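Putative beta-glucosidase (Bifidobacterium adolescentis, PDB 5WAB) hydrolyses beta-glucosides as a family 3 glycoside hydrolase, and may also release terminal arabinopyranosyl groups from ginsenoside Rb2. Local coordinates at residues A[112-120]-A[502-511]; A[415-426]-A[450-459]. All coordinates share one frame; numbering follows the deposited sequence.

Contact 1: residues A[112-120]-A[502-511]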
loop_
_atom_site.group_PDB
_atom_site.type_symbol
_atom_site.label_atom_id
_atom_site.label_comp_id
_atom_site.label_asym_id
_atom_site.label_seq_id
_atom_site.Cartn_x
_atom_site.Cartn_y
_atom_site.Cartn_z
ATOM N N ILE A 112 7.110 -1.611 0.980
ATOM C CA ILE A 112 7.012 -2.513 -0.158
ATOM C C ILE A 112 6.717 -3.923 0.330
ATOM O O ILE A 112 7.322 -4.405 1.297
ATOM C CB ILE A 112 8.308 -2.466 -0.979
ATOM C CG1 ILE A 112 8.492 -1.077 -1.591
ATOM C CG2 ILE A 112 8.311 -3.541 -2.049
ATOM C CD1 ILE A 112 7.342 -0.647 -2.479
ATOM N N LYS A 113 5.767 -4.588 -0.329
ATOM C CA LYS A 113 5.484 -6.000 -0.075
ATOM C C LYS A 113 6.529 -6.817 -0.826
ATOM O O LYS A 113 6.309 -7.309 -1.934
ATOM C CB LYS A 113 4.066 -6.346 -0.498
ATOM C CG LYS A 113 3.049 -5.462 0.175
ATOM C CD LYS A 113 1.619 -5.830 -0.144
ATOM C CE LYS A 113 0.705 -4.750 0.416
ATOM N NZ LYS A 113 -0.751 -5.004 0.259
ATOM N N ARG A 114 7.715 -6.910 -0.218
ATOM C CA ARG A 114 8.800 -7.691 -0.799
ATOM C C ARG A 114 8.392 -9.145 -0.961
ATOM O O ARG A 114 8.621 -9.755 -2.011
ATOM C CB ARG A 114 10.047 -7.574 0.073
ATOM C CG ARG A 114 11.129 -8.601 -0.212
ATOM C CD ARG A 114 12.327 -8.335 0.688
ATOM N NE ARG A 114 13.476 -9.178 0.382
ATOM C CZ ARG A 114 13.907 -10.155 1.171
ATOM N NH1 ARG A 114 13.289 -10.399 2.316
ATOM N NH2 ARG A 114 14.960 -10.883 0.822
ATOM N N ASN A 115 7.775 -9.710 0.075
ATOM C CA ASN A 115 7.315 -11.083 0.078
ATOM C C ASN A 115 5.880 -11.109 0.595
ATOM O O ASN A 115 5.589 -10.507 1.644
ATOM C CB ASN A 115 8.223 -11.950 0.945
ATOM C CG ASN A 115 7.851 -13.409 0.894
ATOM O OD1 ASN A 115 6.775 -13.803 1.338
ATOM N ND2 ASN A 115 8.742 -14.225 0.348
ATOM N N PRO A 116 4.962 -11.792 -0.096
ATOM C CA PRO A 116 3.549 -11.757 0.312
ATOM C C PRO A 116 3.285 -12.383 1.667
ATOM O O PRO A 116 2.178 -12.222 2.190
ATOM C CB PRO A 116 2.843 -12.536 -0.807
ATOM C CG PRO A 116 3.890 -13.429 -1.357
ATOM C CD PRO A 116 5.183 -12.675 -1.255
ATOM N N LEU A 117 4.252 -13.098 2.244
ATOM C CA LEU A 117 4.102 -13.664 3.579
ATOM C C LEU A 117 4.260 -12.627 4.681
ATOM O O LEU A 117 4.045 -12.959 5.852
ATOM C CB LEU A 117 5.117 -14.785 3.802
ATOM C CG LEU A 117 4.988 -16.049 2.955
ATOM C CD1 LEU A 117 6.108 -17.003 3.322
ATOM C CD2 LEU A 117 3.624 -16.713 3.137
ATOM N N GLY A 118 4.650 -11.402 4.344
ATOM C CA GLY A 118 4.830 -10.357 5.336
ATOM C C GLY A 118 3.592 -10.104 6.172
ATOM O O GLY A 118 2.505 -9.884 5.633
ATOM N N GLY A 119 3.751 -10.124 7.496
ATOM C CA GLY A 119 2.603 -10.053 8.385
ATOM C C GLY A 119 1.798 -8.770 8.278
ATOM O O GLY A 119 0.602 -8.765 8.573
ATOM N N ARG A 120 2.433 -7.665 7.869
ATOM C CA ARG A 120 1.754 -6.376 7.765
ATOM C C ARG A 120 1.289 -6.047 6.347
ATOM O O ARG A 120 0.892 -4.905 6.096
ATOM C CB ARG A 120 2.679 -5.251 8.240
ATOM C CG ARG A 120 3.098 -5.308 9.692
ATOM C CD ARG A 120 1.979 -4.992 10.666
ATOM N NE ARG A 120 1.620 -3.575 10.714
ATOM C CZ ARG A 120 2.374 -2.622 11.259
ATOM N NH1 ARG A 120 3.555 -2.917 11.797
ATOM N NH2 ARG A 120 1.944 -1.366 11.269
ATOM N N ILE A 502 5.074 -19.977 -3.565
ATOM C CA ILE A 502 5.926 -19.008 -2.868
ATOM C C ILE A 502 7.396 -19.247 -3.181
ATOM O O ILE A 502 8.212 -18.320 -3.118
ATOM C CB ILE A 502 5.667 -19.048 -1.348
ATOM C CG1 ILE A 502 6.400 -17.903 -0.638
ATOM C CG2 ILE A 502 6.095 -20.389 -0.762
ATOM C CD1 ILE A 502 6.021 -16.518 -1.123
ATOM N N ASN A 503 7.761 -20.480 -3.535
ATOM C CA ASN A 503 9.150 -20.773 -3.871
ATOM C C ASN A 503 9.560 -20.217 -5.226
ATOM O O ASN A 503 10.721 -20.384 -5.615
ATOM C CB ASN A 503 9.395 -22.280 -3.827
ATOM C CG ASN A 503 9.372 -22.825 -2.420
ATOM O OD1 ASN A 503 9.440 -22.067 -1.453
ATOM N ND2 ASN A 503 9.280 -24.139 -2.292
ATOM N N ASP A 504 8.646 -19.588 -5.960
ATOM C CA ASP A 504 9.027 -18.864 -7.165
ATOM C C ASP A 504 9.527 -17.461 -6.856
ATOM O O ASP A 504 10.250 -16.882 -7.673
ATOM C CB ASP A 504 7.847 -18.795 -8.137
ATOM C CG ASP A 504 7.370 -20.169 -8.577
ATOM O OD1 ASP A 504 8.183 -21.119 -8.570
ATOM O OD2 ASP A 504 6.178 -20.296 -8.924
ATOM N N ASP A 505 9.153 -16.913 -5.702
ATOM C CA ASP A 505 9.541 -15.555 -5.332
ATOM C C ASP A 505 11.049 -15.472 -5.137
ATOM O O ASP A 505 11.615 -16.261 -4.370
ATOM C CB ASP A 505 8.829 -15.128 -4.047
ATOM C CG ASP A 505 8.889 -13.627 -3.810
ATOM O OD1 ASP A 505 10.000 -13.055 -3.818
ATOM O OD2 ASP A 505 7.812 -13.023 -3.596
ATOM N N PRO A 506 11.731 -14.525 -5.790
ATOM C CA PRO A 506 13.196 -14.466 -5.684
ATOM C C PRO A 506 13.690 -14.069 -4.305
ATOM O O PRO A 506 14.900 -14.166 -4.053
ATOM C CB PRO A 506 13.576 -13.412 -6.730
ATOM C CG PRO A 506 12.378 -12.541 -6.816
ATOM C CD PRO A 506 11.195 -13.451 -6.641
ATOM N N SER A 507 12.801 -13.636 -3.410
ATOM C CA SER A 507 13.158 -13.287 -2.042
ATOM C C SER A 507 13.071 -14.466 -1.079
ATOM O O SER A 507 13.608 -14.381 0.033
ATOM C CB SER A 507 12.239 -12.184 -1.524
ATOM O OG SER A 507 10.922 -12.690 -1.345
ATOM N N MET A 508 12.409 -15.558 -1.473
ATOM C CA MET A 508 12.167 -16.645 -0.531
ATOM C C MET A 508 13.472 -17.260 -0.045
ATOM O O MET A 508 13.550 -17.761 1.082
ATOM C CB MET A 508 11.288 -17.703 -1.193
ATOM C CG MET A 508 10.693 -18.690 -0.234
ATOM S SD MET A 508 9.814 -17.854 1.092
ATOM C CE MET A 508 9.153 -19.276 1.961
ATOM N N ILE A 509 14.505 -17.224 -0.883
ATOM C CA ILE A 509 15.823 -17.704 -0.489
ATOM C C ILE A 509 16.361 -16.888 0.684
ATOM O O ILE A 509 17.014 -17.426 1.584
ATOM C CB ILE A 509 16.750 -17.691 -1.722
ATOM C CG1 ILE A 509 18.057 -18.426 -1.465
ATOM C CG2 ILE A 509 17.000 -16.274 -2.226
ATOM C CD1 ILE A 509 18.876 -18.562 -2.724
ATOM N N ASN A 510 16.088 -15.583 0.704
ATOM C CA ASN A 510 16.510 -14.724 1.804
ATOM C C ASN A 510 15.303 -14.247 2.601
ATOM O O ASN A 510 15.052 -13.039 2.699
ATOM C CB ASN A 510 17.286 -13.516 1.290
ATOM C CG ASN A 510 18.628 -13.882 0.719
ATOM O OD1 ASN A 510 19.533 -14.284 1.450
ATOM N ND2 ASN A 510 18.779 -13.718 -0.590
ATOM N N TRP A 511 14.553 -15.187 3.173
ATOM C CA TRP A 511 13.354 -14.879 3.930
ATOM C C TRP A 511 13.137 -15.942 5.000
ATOM O O TRP A 511 13.092 -17.135 4.663
ATOM C CB TRP A 511 12.137 -14.799 3.007
ATOM C CG TRP A 511 10.851 -14.557 3.713
ATOM C CD1 TRP A 511 10.048 -15.497 4.288
ATOM C CD2 TRP A 511 10.199 -13.295 3.912
ATOM N NE1 TRP A 511 8.940 -14.902 4.839
ATOM C CE2 TRP A 511 9.008 -13.550 4.624
ATOM C CE3 TRP A 511 10.506 -11.973 3.561
ATOM C CZ2 TRP A 511 8.123 -12.536 4.993
ATOM C CZ3 TRP A 511 9.622 -10.964 3.929
ATOM C CH2 TRP A 511 8.445 -11.254 4.635
HETATM O O HOH W 1 10.161 -10.479 -4.787
HETATM O O HOH W 2 6.622 -10.155 -3.991
#
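Trp511 presents one ring face to Asn115 and an edge to Arg114. Asn115 CB sits over that face, 3.5 Å from the centroid of the six-membered ring and 16° off its normal, a CH-pi contact. The contact joins a loop of the TIM-barrel domain (112-120) to a loop of the C-terminal domain (502-511) of this GH3 enzyme. The Asn115 amide continues along the ring, stacked nearly parallel to it. Arg114 NH1 lies at the indole edge, 3.4 Å from Trp511 CE3. Ser507 CB lies over one face of the Arg114 guanidinium, toward its rim, and Asn510 O meets its edge in plane.

Arg114 NH1 and NH2 both donate to Asn510 O, at 3.2 and 2.9 Å. Arg114 NE makes a salt bridge with Glu522, and Tyr520 adds a cation-pi contact. Leu117 CD1 fills the apolar end, touching Trp511 NE1, Met508 CE and Ile502 CG1. Two waters bridge Arg114 O to the Asp505 carboxylate.

Asn115 and Asp505 each form an Asx turn. Asn115 CG is anti to the backbone N (chi1 -175°), which turns the amide across to 502-511. Asn115 OD1 accepts from Leu117 N at 2.8 Å, while its ND2 donates to Ser507 OG at 3.2 Å. Both bonds fix the amide's rotation. Ser507 OG in turn donates to Asp505 OD1 at 2.7 Å, from above the carboxylate plane.

Contact 2: residues A[415-426]-A[450-459]; sequences ESEGFDRETLDI and NGSVVSVAPW
Arg421 reaches across to Val453 O, which lies near the guanidinium plane at its edge. Arg421 NH1 adds a weak bond to Val453 O at 3.0 Å. NH2 points at the same oxygen, but the modelled separation is too short to be reliable. The chain bends at chi3 (71°), and this brings the guanidinium round to the carbonyl. Ser452 CB packs obliquely against NH1.

The buried part of the contact is tight. Ser455 N donates to Leu424 O at 3.1 Å, from well above the carbonyl plane. The same oxygen receives a CA-H...O contact from Val454 CA. Leu424 CD2 lies against Val453 O. Ile426 CG2 meets Val454 CB at 3.8 Å, and Ile426 CD1 reaches over one face of the Trp459 indole. Val456 O lies over the centre of the opposite face, so the ring is sandwiched. A water at the ring edge accepts from Trp459 NE1 and Ile426 N and donates to Ser455 OG. At the other end Glu415 OE2 accepts from Gly451 N at 2.6 Å on the syn side and also pairs with Arg345.

The exposed side is looser. Asp425 lies at the rim, yet its OD1 accepts from Ser455 OG at 2.7 Å through the anti lone pair. Thr423, also exposed, forms an ST turn by accepting from Asp425 N. The turn 416-419 stands clear of 450-459.

Both segments follow adjacent parallel strands, 403-409 and 444-449, with helix 428-438 between them. These are loops at the C-terminal edge of the sheet, one inside and one just after a beta-alpha-beta crossover, in the alpha/beta sandwich domain of GH3 enzymes.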
loop_
_atom_site.group_PDB
_atom_site.type_symbol
_atom_site.label_atom_id
_atom_site.label_comp_id
_atom_site.label_asym_id
_atom_site.label_seq_id
_atom_site.Cartn_x
_atom_site.Cartn_y
_atom_site.Cartn_z
ATOM N N GLU A 415 -3.654 -15.167 10.190
ATOM C CA GLU A 415 -2.923 -13.912 10.048
ATOM C C GLU A 415 -2.718 -13.276 11.413
ATOM O O GLU A 415 -3.101 -12.131 11.655
ATOM C CB GLU A 415 -3.640 -12.925 9.129
ATOM C CG GLU A 415 -3.840 -13.393 7.702
ATOM C CD GLU A 415 -4.279 -12.261 6.785
ATOM O OE1 GLU A 415 -3.501 -11.305 6.612
ATOM O OE2 GLU A 415 -5.405 -12.317 6.252
ATOM N N SER A 416 -2.130 -14.033 12.339
ATOM C CA SER A 416 -1.915 -13.545 13.696
ATOM C C SER A 416 -1.005 -12.322 13.694
ATOM O O SER A 416 0.012 -12.283 12.995
ATOM C CB SER A 416 -1.315 -14.647 14.570
ATOM N N GLU A 417 -1.377 -11.320 14.489
ATOM C CA GLU A 417 -0.616 -10.078 14.552
ATOM C C GLU A 417 0.807 -10.329 15.036
ATOM O O GLU A 417 1.051 -11.172 15.905
ATOM C CB GLU A 417 -1.310 -9.088 15.487
ATOM C CG GLU A 417 -0.632 -7.732 15.576
ATOM C CD GLU A 417 -1.403 -6.753 16.440
ATOM O OE1 GLU A 417 -2.481 -7.132 16.945
ATOM O OE2 GLU A 417 -0.936 -5.603 16.602
ATOM N N GLY A 418 1.753 -9.591 14.459
ATOM C CA GLY A 418 3.147 -9.722 14.829
ATOM C C GLY A 418 3.865 -10.913 14.237
ATOM O O GLY A 418 5.004 -11.185 14.633
ATOM N N PHE A 419 3.244 -11.634 13.307
ATOM C CA PHE A 419 3.836 -12.820 12.711
ATOM C C PHE A 419 3.737 -12.751 11.196
ATOM O O PHE A 419 2.786 -12.197 10.643
ATOM C CB PHE A 419 3.145 -14.087 13.224
ATOM C CG PHE A 419 3.482 -14.419 14.646
ATOM C CD1 PHE A 419 4.766 -14.813 14.993
ATOM C CD2 PHE A 419 2.530 -14.296 15.645
ATOM C CE1 PHE A 419 5.085 -15.109 16.307
ATOM C CE2 PHE A 419 2.842 -14.588 16.961
ATOM C CZ PHE A 419 4.123 -14.994 17.293
ATOM N N ASP A 420 4.731 -13.321 10.529
ATOM C CA ASP A 420 4.659 -13.557 9.097
ATOM C C ASP A 420 4.007 -14.909 8.838
ATOM O O ASP A 420 4.194 -15.862 9.598
ATOM C CB ASP A 420 6.054 -13.521 8.469
ATOM C CG ASP A 420 6.759 -12.190 8.675
ATOM O OD1 ASP A 420 6.098 -11.134 8.556
ATOM O OD2 ASP A 420 7.976 -12.203 8.944
ATOM N N ARG A 421 3.244 -14.992 7.750
ATOM C CA ARG A 421 2.679 -16.275 7.355
ATOM C C ARG A 421 3.789 -17.244 6.962
ATOM O O ARG A 421 4.907 -16.855 6.615
ATOM C CB ARG A 421 1.697 -16.087 6.195
ATOM C CG ARG A 421 0.339 -15.570 6.624
ATOM C CD ARG A 421 -0.346 -14.820 5.503
ATOM N NE ARG A 421 -0.808 -15.664 4.413
ATOM C CZ ARG A 421 -0.775 -15.300 3.134
ATOM N NH1 ARG A 421 -0.271 -14.120 2.789
ATOM N NH2 ARG A 421 -1.231 -16.121 2.199
ATOM N N GLU A 422 3.475 -18.532 7.049
ATOM C CA GLU A 422 4.377 -19.574 6.588
ATOM C C GLU A 422 3.849 -20.328 5.381
ATOM O O GLU A 422 4.566 -21.178 4.840
ATOM C CB GLU A 422 4.684 -20.553 7.734
ATOM C CG GLU A 422 5.571 -19.931 8.802
ATOM C CD GLU A 422 5.887 -20.877 9.936
ATOM O OE1 GLU A 422 5.218 -21.925 10.042
ATOM O OE2 GLU A 422 6.816 -20.577 10.714
ATOM N N THR A 423 2.618 -20.051 4.960
ATOM C CA THR A 423 2.046 -20.646 3.764
ATOM C C THR A 423 1.144 -19.622 3.098
ATOM O O THR A 423 0.602 -18.730 3.757
ATOM C CB THR A 423 1.246 -21.916 4.083
ATOM O OG1 THR A 423 0.698 -22.458 2.872
ATOM C CG2 THR A 423 0.115 -21.599 5.054
ATOM N N LEU A 424 0.983 -19.764 1.784
ATOM C CA LEU A 424 0.031 -18.948 1.045
ATOM C C LEU A 424 -1.358 -19.572 0.998
ATOM O O LEU A 424 -2.325 -18.869 0.685
ATOM C CB LEU A 424 0.536 -18.691 -0.386
ATOM C CG LEU A 424 1.759 -17.781 -0.508
ATOM C CD1 LEU A 424 2.199 -17.612 -1.951
ATOM C CD2 LEU A 424 1.465 -16.433 0.126
ATOM N N ASP A 425 -1.481 -20.853 1.346
ATOM C CA ASP A 425 -2.722 -21.589 1.155
ATOM C C ASP A 425 -3.795 -21.146 2.145
ATOM O O ASP A 425 -3.506 -20.708 3.262
ATOM C CB ASP A 425 -2.469 -23.094 1.303
ATOM C CG ASP A 425 -1.398 -23.613 0.352
ATOM O OD1 ASP A 425 -1.242 -23.043 -0.745
ATOM O OD2 ASP A 425 -0.701 -24.590 0.699
ATOM N N ILE A 426 -5.049 -21.246 1.710
ATOM C CA ILE A 426 -6.214 -21.103 2.583
ATOM C C ILE A 426 -6.363 -22.399 3.371
ATOM O O ILE A 426 -5.729 -23.400 3.011
ATOM C CB ILE A 426 -7.479 -20.774 1.777
ATOM C CG1 ILE A 426 -7.908 -21.988 0.947
ATOM C CG2 ILE A 426 -7.242 -19.540 0.912
ATOM C CD1 ILE A 426 -9.221 -21.803 0.219
ATOM N N ASN A 450 -9.010 -12.206 2.768
ATOM C CA ASN A 450 -7.621 -12.420 3.152
ATOM C C ASN A 450 -6.885 -11.090 3.168
ATOM O O ASN A 450 -7.152 -10.220 2.334
ATOM C CB ASN A 450 -6.934 -13.405 2.196
ATOM C CG ASN A 450 -7.229 -13.102 0.746
ATOM O OD1 ASN A 450 -8.386 -12.922 0.366
ATOM N ND2 ASN A 450 -6.189 -13.033 -0.072
ATOM N N GLY A 451 -5.983 -10.930 4.140
ATOM C CA GLY A 451 -5.183 -9.721 4.221
ATOM C C GLY A 451 -4.021 -9.663 3.255
ATOM O O GLY A 451 -3.560 -8.565 2.929
ATOM N N SER A 452 -3.536 -10.811 2.787
ATOM C CA SER A 452 -2.458 -10.845 1.808
ATOM C C SER A 452 -2.694 -12.021 0.870
ATOM O O SER A 452 -3.642 -12.793 1.039
ATOM C CB SER A 452 -1.089 -10.927 2.486
ATOM O OG SER A 452 -0.057 -10.709 1.537
ATOM N N VAL A 453 -1.817 -12.147 -0.133
ATOM C CA VAL A 453 -2.030 -13.090 -1.229
ATOM C C VAL A 453 -2.250 -14.491 -0.690
ATOM O O VAL A 453 -1.470 -14.989 0.128
ATOM C CB VAL A 453 -0.835 -13.063 -2.200
ATOM C CG1 VAL A 453 -0.861 -14.273 -3.093
ATOM C CG2 VAL A 453 -0.876 -11.819 -3.052
ATOM N N VAL A 454 -3.314 -15.135 -1.159
ATOM C CA VAL A 454 -3.502 -16.564 -0.963
ATOM C C VAL A 454 -3.372 -17.241 -2.321
ATOM O O VAL A 454 -3.620 -16.635 -3.370
ATOM C CB VAL A 454 -4.855 -16.902 -0.301
ATOM C CG1 VAL A 454 -4.965 -16.228 1.061
ATOM C CG2 VAL A 454 -6.018 -16.518 -1.209
ATOM N N SER A 455 -2.950 -18.502 -2.301
ATOM C CA SER A 455 -2.891 -19.286 -3.523
ATOM C C SER A 455 -4.299 -19.600 -4.013
ATOM O O SER A 455 -5.218 -19.831 -3.221
ATOM C CB SER A 455 -2.125 -20.579 -3.274
ATOM O OG SER A 455 -2.634 -21.228 -2.121
ATOM N N VAL A 456 -4.469 -19.602 -5.334
ATOM C CA VAL A 456 -5.766 -19.814 -5.955
ATOM C C VAL A 456 -5.765 -21.023 -6.882
ATOM O O VAL A 456 -6.691 -21.841 -6.842
ATOM C CB VAL A 456 -6.230 -18.550 -6.711
ATOM C CG1 VAL A 456 -7.581 -18.789 -7.362
ATOM C CG2 VAL A 456 -6.291 -17.350 -5.770
ATOM N N ALA A 457 -4.732 -21.163 -7.709
ATOM C CA ALA A 457 -4.687 -22.226 -8.712
ATOM C C ALA A 457 -4.911 -23.642 -8.189
ATOM O O ALA A 457 -5.550 -24.430 -8.908
ATOM C CB ALA A 457 -3.347 -22.156 -9.460
ATOM N N PRO A 458 -4.430 -24.046 -7.004
ATOM C CA PRO A 458 -4.650 -25.439 -6.574
ATOM C C PRO A 458 -6.110 -25.857 -6.506
ATOM O O PRO A 458 -6.391 -27.058 -6.596
ATOM C CB PRO A 458 -3.984 -25.495 -5.189
ATOM C CG PRO A 458 -3.723 -24.075 -4.807
ATOM C CD PRO A 458 -3.503 -23.358 -6.088
ATOM N N TRP A 459 -7.046 -24.921 -6.342
ATOM C CA TRP A 459 -8.459 -25.256 -6.215
ATOM C C TRP A 459 -9.364 -24.518 -7.196
ATOM O O TRP A 459 -10.581 -24.731 -7.164
ATOM C CB TRP A 459 -8.942 -24.983 -4.783
ATOM C CG TRP A 459 -8.537 -23.636 -4.283
ATOM C CD1 TRP A 459 -7.446 -23.343 -3.514
ATOM C CD2 TRP A 459 -9.212 -22.391 -4.516
ATOM N NE1 TRP A 459 -7.400 -21.998 -3.259
ATOM C CE2 TRP A 459 -8.470 -21.389 -3.859
ATOM C CE3 TRP A 459 -10.368 -22.028 -5.216
ATOM C CZ2 TRP A 459 -8.847 -20.043 -3.882
ATOM C CZ3 TRP A 459 -10.740 -20.688 -5.239
ATOM C CH2 TRP A 459 -9.981 -19.713 -4.573
HETATM O O HOH W 3 -4.972 -22.140 -1.364
#

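How the contacts relate
Contact 1 and contact 2 have centres about 12 Å apart; they meet where 112-120 touches both 415-426 and 450-459. Gly119 N probably donates to Asp420 OD1 at 2.8 Å. Pro116 O and Ser452 OG, also 2.8 Å apart, are probably hydrogen-bonded, and Leu117 shares a backbone bond with Arg421. The barrel loop 112-120 is therefore held by three loops of the C-terminal region. Family 3 enzymes of this architecture generally bind sugar between these two domains. Arg120, next to this junction, hydrogen-bonds a glycerol through NH2 and touches Lys153 and His154. These two match the Lys-His pair that family 3 enzymes commonly use to bind sugar, so the pocket probably lies close by.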